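Local coordinates for protein AxyAgu115A (Amphibacillus xylanus NBRC 15112, PDB 6NPS) that probably hydrolyses glycosidic bonds as a family GH115 alpha-glucuronidase, releasing glucuronic acid side groups from arabinoglucuronoxylan, at residues V527-D539 and K951-T963. The protein carries 3 engineered substitutions. Sequence-based numbering, arbitrary orientation.
Sequences VDVYHPVNYHETD and KKLANSYLGPNET
Pro960 lies over one face of the Tyr535 ring, its CA 3.7 Å from the ring centroid in a CH-pi contact, while at the ring edge Ala954 O and Ser956 CB sit near the plane. The hydroxyl of Tyr535 donates to Ala954 O (2.9 Å) and accepts a hydrogen bond from a water, which accepts one from Ala954 N. Without the ring and hydroxyl, as with an alanine here, Ala954 O would probably lose its donor and a gap would open between Pro960 and Ser956. Val529 CG1, set anti to its own backbone N (chi1 170°), lies over the centre of one face of the Tyr957 ring, whose edge in turn meets a face of Tyr530 in an edge-to-face pair, planes 55° apart. The Tyr957 hydroxyl is held by Asn519 and Arg520, and Lys825 adds a cation-pi contact. Asn534 ND2 stands over the centre of one His531 ring face, with Pro532 CD above the opposite face, toward the rim; the same ND2 reaches Asn955 O at 2.9 Å, on a carbonyl lone pair. Glu537, its chain extended beyond CG, presents its carboxylate to two successive amides: OE2 takes Tyr957 N at 2.7 Å on the syn lone pair, OE1 takes Leu958 N at 3.0 Å. OE2 also accepts His531 N on its anti lone pair, and a water links OE1 to Gly959 O. The first turn of helix 537-558 and the loop before it are thus joined to the loop following strand 940-948 of the C-terminal domain. With so many donors round one buried carboxylate, Glu537 is probably ionised and ties the backbone at His531 to that at Tyr957 and Leu958.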
loop_
_atom_site.group_PDB
_atom_site.type_symbol
_atom_site.label_atom_id
_atom_site.label_comp_id
_atom_site.label_asym_id
_atom_site.label_seq_id
_atom_site.Cartn_x
_atom_site.Cartn_y
_atom_site.Cartn_z
ATOM N N VAL A 527 -11.060 4.250 -1.783
ATOM C CA VAL A 527 -10.861 2.874 -1.372
ATOM C C VAL A 527 -10.428 2.827 0.091
ATOM O O VAL A 527 -9.715 3.714 0.577
ATOM C CB VAL A 527 -9.833 2.221 -2.314
ATOM C CG1 VAL A 527 -8.465 2.798 -2.058
ATOM C CG2 VAL A 527 -9.849 0.736 -2.118
ATOM N N ASP A 528 -10.930 1.835 0.833
ATOM C CA ASP A 528 -10.541 1.626 2.221
ATOM C C ASP A 528 -11.022 2.731 3.160
ATOM O O ASP A 528 -10.525 2.852 4.279
ATOM C CB ASP A 528 -9.017 1.459 2.356
ATOM C CG ASP A 528 -8.501 0.187 1.654
ATOM O OD1 ASP A 528 -9.250 -0.812 1.588
ATOM O OD2 ASP A 528 -7.344 0.196 1.169
ATOM N N VAL A 529 -11.982 3.551 2.759
ATOM C CA VAL A 529 -12.690 4.352 3.760
ATOM C C VAL A 529 -13.493 3.425 4.656
ATOM O O VAL A 529 -13.305 3.381 5.874
ATOM C CB VAL A 529 -13.563 5.412 3.067
ATOM C CG1 VAL A 529 -14.487 6.103 4.068
ATOM C CG2 VAL A 529 -12.604 6.446 2.312
ATOM N N TYR A 530 -14.356 2.629 4.050
ATOM C CA TYR A 530 -14.993 1.505 4.726
ATOM C C TYR A 530 -14.046 0.302 4.703
ATOM O O TYR A 530 -13.304 0.095 3.739
ATOM C CB TYR A 530 -16.288 1.112 4.022
ATOM C CG TYR A 530 -17.393 2.129 4.138
ATOM C CD1 TYR A 530 -17.392 3.284 3.343
ATOM C CD2 TYR A 530 -18.455 1.931 5.047
ATOM C CE1 TYR A 530 -18.391 4.235 3.460
ATOM C CE2 TYR A 530 -19.481 2.860 5.161
ATOM C CZ TYR A 530 -19.441 4.004 4.357
ATOM O OH TYR A 530 -20.427 4.953 4.447
ATOM N N HIS A 531 -14.055 -0.484 5.769
ATOM C CA HIS A 531 -13.139 -1.611 5.777
ATOM C C HIS A 531 -13.662 -2.683 4.826
ATOM O O HIS A 531 -14.865 -2.930 4.774
ATOM C CB HIS A 531 -12.983 -2.181 7.185
ATOM C CG HIS A 531 -11.766 -3.035 7.327
ATOM N ND1 HIS A 531 -11.773 -4.371 7.005
ATOM C CD2 HIS A 531 -10.487 -2.730 7.651
ATOM C CE1 HIS A 531 -10.556 -4.868 7.164
ATOM N NE2 HIS A 531 -9.758 -3.895 7.561
ATOM N N PRO A 532 -12.788 -3.334 4.063
ATOM C CA PRO A 532 -13.257 -4.341 3.096
ATOM C C PRO A 532 -13.999 -5.515 3.742
ATOM O O PRO A 532 -14.884 -6.081 3.090
ATOM C CB PRO A 532 -11.959 -4.825 2.420
ATOM C CG PRO A 532 -10.989 -3.832 2.713
ATOM C CD PRO A 532 -11.342 -3.163 4.022
ATOM N N VAL A 533 -13.668 -5.912 4.985
ATOM C CA VAL A 533 -14.311 -7.085 5.597
ATOM C C VAL A 533 -14.896 -6.843 7.005
ATOM O O VAL A 533 -15.915 -7.453 7.355
ATOM C CB VAL A 533 -13.354 -8.308 5.653
ATOM C CG1 VAL A 533 -12.980 -8.822 4.253
ATOM C CG2 VAL A 533 -12.084 -8.050 6.495
ATOM N N ASN A 534 -14.274 -5.995 7.836
ATOM C CA ASN A 534 -14.611 -5.987 9.270
ATOM C C ASN A 534 -16.051 -5.556 9.514
ATOM O O ASN A 534 -16.531 -4.596 8.894
ATOM C CB ASN A 534 -13.676 -5.045 10.027
ATOM C CG ASN A 534 -12.286 -5.602 10.179
ATOM O OD1 ASN A 534 -12.080 -6.834 10.183
ATOM N ND2 ASN A 534 -11.329 -4.721 10.359
ATOM N N TYR A 535 -16.741 -6.299 10.406
ATOM C CA TYR A 535 -18.126 -6.100 10.858
ATOM C C TYR A 535 -19.124 -6.172 9.714
ATOM O O TYR A 535 -20.244 -5.705 9.855
ATOM C CB TYR A 535 -18.308 -4.767 11.642
ATOM C CG TYR A 535 -17.263 -4.568 12.716
ATOM C CD1 TYR A 535 -17.285 -5.329 13.896
ATOM C CD2 TYR A 535 -16.228 -3.663 12.543
ATOM C CE1 TYR A 535 -16.289 -5.174 14.890
ATOM C CE2 TYR A 535 -15.262 -3.486 13.510
ATOM C CZ TYR A 535 -15.292 -4.244 14.671
ATOM O OH TYR A 535 -14.313 -4.048 15.612
ATOM N N HIS A 536 -18.741 -6.693 8.548
ATOM C CA HIS A 536 -19.640 -6.732 7.384
ATOM C C HIS A 536 -20.059 -5.332 6.924
ATOM O O HIS A 536 -21.110 -5.196 6.280
ATOM C CB HIS A 536 -20.919 -7.552 7.637
ATOM C CG HIS A 536 -20.673 -8.910 8.236
ATOM N ND1 HIS A 536 -20.405 -10.022 7.468
ATOM C CD2 HIS A 536 -20.683 -9.333 9.528
ATOM C CE1 HIS A 536 -20.245 -11.071 8.261
ATOM N NE2 HIS A 536 -20.409 -10.681 9.517
ATOM N N GLU A 537 -19.296 -4.281 7.232
ATOM C CA GLU A 537 -19.810 -2.945 6.898
ATOM C C GLU A 537 -19.844 -2.736 5.389
ATOM O O GLU A 537 -20.833 -2.207 4.866
ATOM C CB GLU A 537 -19.051 -1.819 7.644
ATOM C CG GLU A 537 -17.572 -1.521 7.292
ATOM C CD GLU A 537 -16.959 -0.329 8.102
ATOM O OE1 GLU A 537 -17.586 0.134 9.111
ATOM O OE2 GLU A 537 -15.837 0.124 7.752
ATOM N N THR A 538 -18.817 -3.202 4.661
ATOM C CA THR A 538 -18.841 -3.065 3.210
ATOM C C THR A 538 -19.974 -3.855 2.582
ATOM O O THR A 538 -20.725 -3.330 1.757
ATOM C CB THR A 538 -17.488 -3.480 2.623
ATOM O OG1 THR A 538 -16.567 -2.401 2.814
ATOM C CG2 THR A 538 -17.555 -3.757 1.118
ATOM N N ASP A 539 -20.130 -5.135 2.953
ATOM C CA ASP A 539 -21.165 -5.934 2.304
ATOM C C ASP A 539 -22.571 -5.504 2.693
ATOM O O ASP A 539 -23.499 -5.591 1.872
ATOM C CB ASP A 539 -20.950 -7.419 2.627
ATOM C CG ASP A 539 -19.733 -7.997 1.877
ATOM O OD1 ASP A 539 -18.947 -8.737 2.509
ATOM O OD2 ASP A 539 -19.548 -7.691 0.670
ATOM N N LYS A 951 -6.917 -2.902 25.080
ATOM C CA LYS A 951 -7.328 -3.747 23.964
ATOM C C LYS A 951 -7.594 -2.902 22.727
ATOM O O LYS A 951 -8.010 -1.741 22.806
ATOM C CB LYS A 951 -8.589 -4.547 24.319
ATOM C CG LYS A 951 -8.538 -5.171 25.703
ATOM C CD LYS A 951 -7.232 -5.921 25.966
ATOM C CE LYS A 951 -7.448 -7.083 26.929
ATOM N NZ LYS A 951 -6.444 -8.160 26.704
ATOM N N LYS A 952 -7.333 -3.490 21.570
ATOM C CA LYS A 952 -7.547 -2.812 20.302
ATOM C C LYS A 952 -8.515 -3.631 19.470
ATOM O O LYS A 952 -8.349 -4.846 19.336
ATOM C CB LYS A 952 -6.224 -2.539 19.565
ATOM C CG LYS A 952 -5.700 -1.094 19.793
ATOM C CD LYS A 952 -4.958 -0.475 18.580
ATOM C CE LYS A 952 -5.873 0.474 17.768
ATOM N NZ LYS A 952 -5.322 1.113 16.520
ATOM N N LEU A 953 -9.555 -2.972 18.973
ATOM C CA LEU A 953 -10.614 -3.622 18.226
ATOM C C LEU A 953 -10.299 -3.550 16.747
ATOM O O LEU A 953 -9.489 -2.741 16.313
ATOM C CB LEU A 953 -11.953 -2.954 18.498
ATOM C CG LEU A 953 -12.372 -2.774 19.964
ATOM C CD1 LEU A 953 -13.780 -2.200 20.031
ATOM C CD2 LEU A 953 -12.292 -4.092 20.694
ATOM N N ALA A 954 -10.966 -4.394 15.973
ATOM C CA ALA A 954 -10.822 -4.319 14.527
ATOM C C ALA A 954 -11.256 -2.929 14.040
ATOM O O ALA A 954 -12.274 -2.380 14.485
ATOM C CB ALA A 954 -11.635 -5.440 13.863
ATOM N N ASN A 955 -10.452 -2.353 13.141
ATOM C CA ASN A 955 -10.721 -1.026 12.584
ATOM C C ASN A 955 -11.930 -1.038 11.666
ATOM O O ASN A 955 -12.203 -2.025 10.973
ATOM C CB ASN A 955 -9.528 -0.524 11.777
ATOM C CG ASN A 955 -8.378 -0.121 12.656
ATOM O OD1 ASN A 955 -8.574 0.246 13.813
ATOM N ND2 ASN A 955 -7.170 -0.178 12.119
ATOM N N SER A 956 -12.623 0.095 11.601
ATOM C CA SER A 956 -13.753 0.188 10.687
ATOM C C SER A 956 -14.128 1.661 10.555
ATOM O O SER A 956 -13.690 2.497 11.347
ATOM C CB SER A 956 -14.939 -0.623 11.193
ATOM O OG SER A 956 -15.424 -0.074 12.398
ATOM N N TYR A 957 -14.946 1.963 9.547
ATOM C CA TYR A 957 -15.435 3.330 9.380
ATOM C C TYR A 957 -16.530 3.658 10.379
ATOM O O TYR A 957 -16.534 4.752 10.945
ATOM C CB TYR A 957 -15.972 3.541 7.975
ATOM C CG TYR A 957 -16.208 5.013 7.593
ATOM C CD1 TYR A 957 -15.206 5.957 7.749
ATOM C CD2 TYR A 957 -17.408 5.406 7.025
ATOM C CE1 TYR A 957 -15.408 7.321 7.334
ATOM C CE2 TYR A 957 -17.627 6.777 6.611
ATOM C CZ TYR A 957 -16.627 7.706 6.775
ATOM O OH TYR A 957 -16.841 9.037 6.345
ATOM N N LEU A 958 -17.469 2.741 10.592
ATOM C CA LEU A 958 -18.651 2.990 11.408
ATOM C C LEU A 958 -18.500 2.595 12.868
ATOM O O LEU A 958 -19.419 2.846 13.652
ATOM C CB LEU A 958 -19.853 2.247 10.833
ATOM C CG LEU A 958 -20.190 2.533 9.368
ATOM C CD1 LEU A 958 -21.362 1.619 9.039
ATOM C CD2 LEU A 958 -20.617 4.010 9.189
ATOM N N GLY A 959 -17.398 1.966 13.261
ATOM C CA GLY A 959 -17.304 1.388 14.581
ATOM C C GLY A 959 -17.933 0.008 14.599
ATOM O O GLY A 959 -18.609 -0.393 13.644
ATOM N N PRO A 960 -17.735 -0.736 15.701
ATOM C CA PRO A 960 -18.246 -2.109 15.778
ATOM C C PRO A 960 -19.753 -2.097 15.811
ATOM O O PRO A 960 -20.354 -1.204 16.397
ATOM C CB PRO A 960 -17.686 -2.637 17.106
ATOM C CG PRO A 960 -16.768 -1.580 17.616
ATOM C CD PRO A 960 -17.096 -0.311 16.954
ATOM N N ASN A 961 -20.368 -3.098 15.201
ATOM C CA ASN A 961 -21.821 -3.083 15.232
ATOM C C ASN A 961 -22.309 -3.387 16.654
ATOM O O ASN A 961 -21.566 -3.880 17.495
ATOM C CB ASN A 961 -22.386 -4.049 14.206
ATOM C CG ASN A 961 -21.851 -5.430 14.371
ATOM O OD1 ASN A 961 -20.691 -5.695 14.062
ATOM N ND2 ASN A 961 -22.691 -6.339 14.869
ATOM N N GLU A 962 -23.558 -3.022 16.939
ATOM C CA GLU A 962 -24.086 -3.123 18.298
ATOM C C GLU A 962 -24.004 -4.565 18.812
ATOM O O GLU A 962 -24.299 -5.514 18.088
ATOM C CB GLU A 962 -25.527 -2.632 18.320
ATOM C CG GLU A 962 -26.201 -2.605 19.712
ATOM C CD GLU A 962 -27.547 -1.871 19.702
ATOM O OE1 GLU A 962 -28.403 -2.212 18.860
ATOM O OE2 GLU A 962 -27.743 -0.926 20.507
ATOM N N THR A 963 -23.625 -4.725 20.076
ATOM C CA THR A 963 -23.514 -6.056 20.660
ATOM C C THR A 963 -24.800 -6.411 21.398
ATOM O O THR A 963 -25.762 -5.645 21.434
ATOM C CB THR A 963 -22.298 -6.131 21.581
ATOM O OG1 THR A 963 -22.344 -5.040 22.521
ATOM C CG2 THR A 963 -20.986 -6.049 20.759
HETATM O O HOH W 1 -12.921 -6.266 17.061
HETATM O O HOH W 2 -18.697 -1.335 11.160
#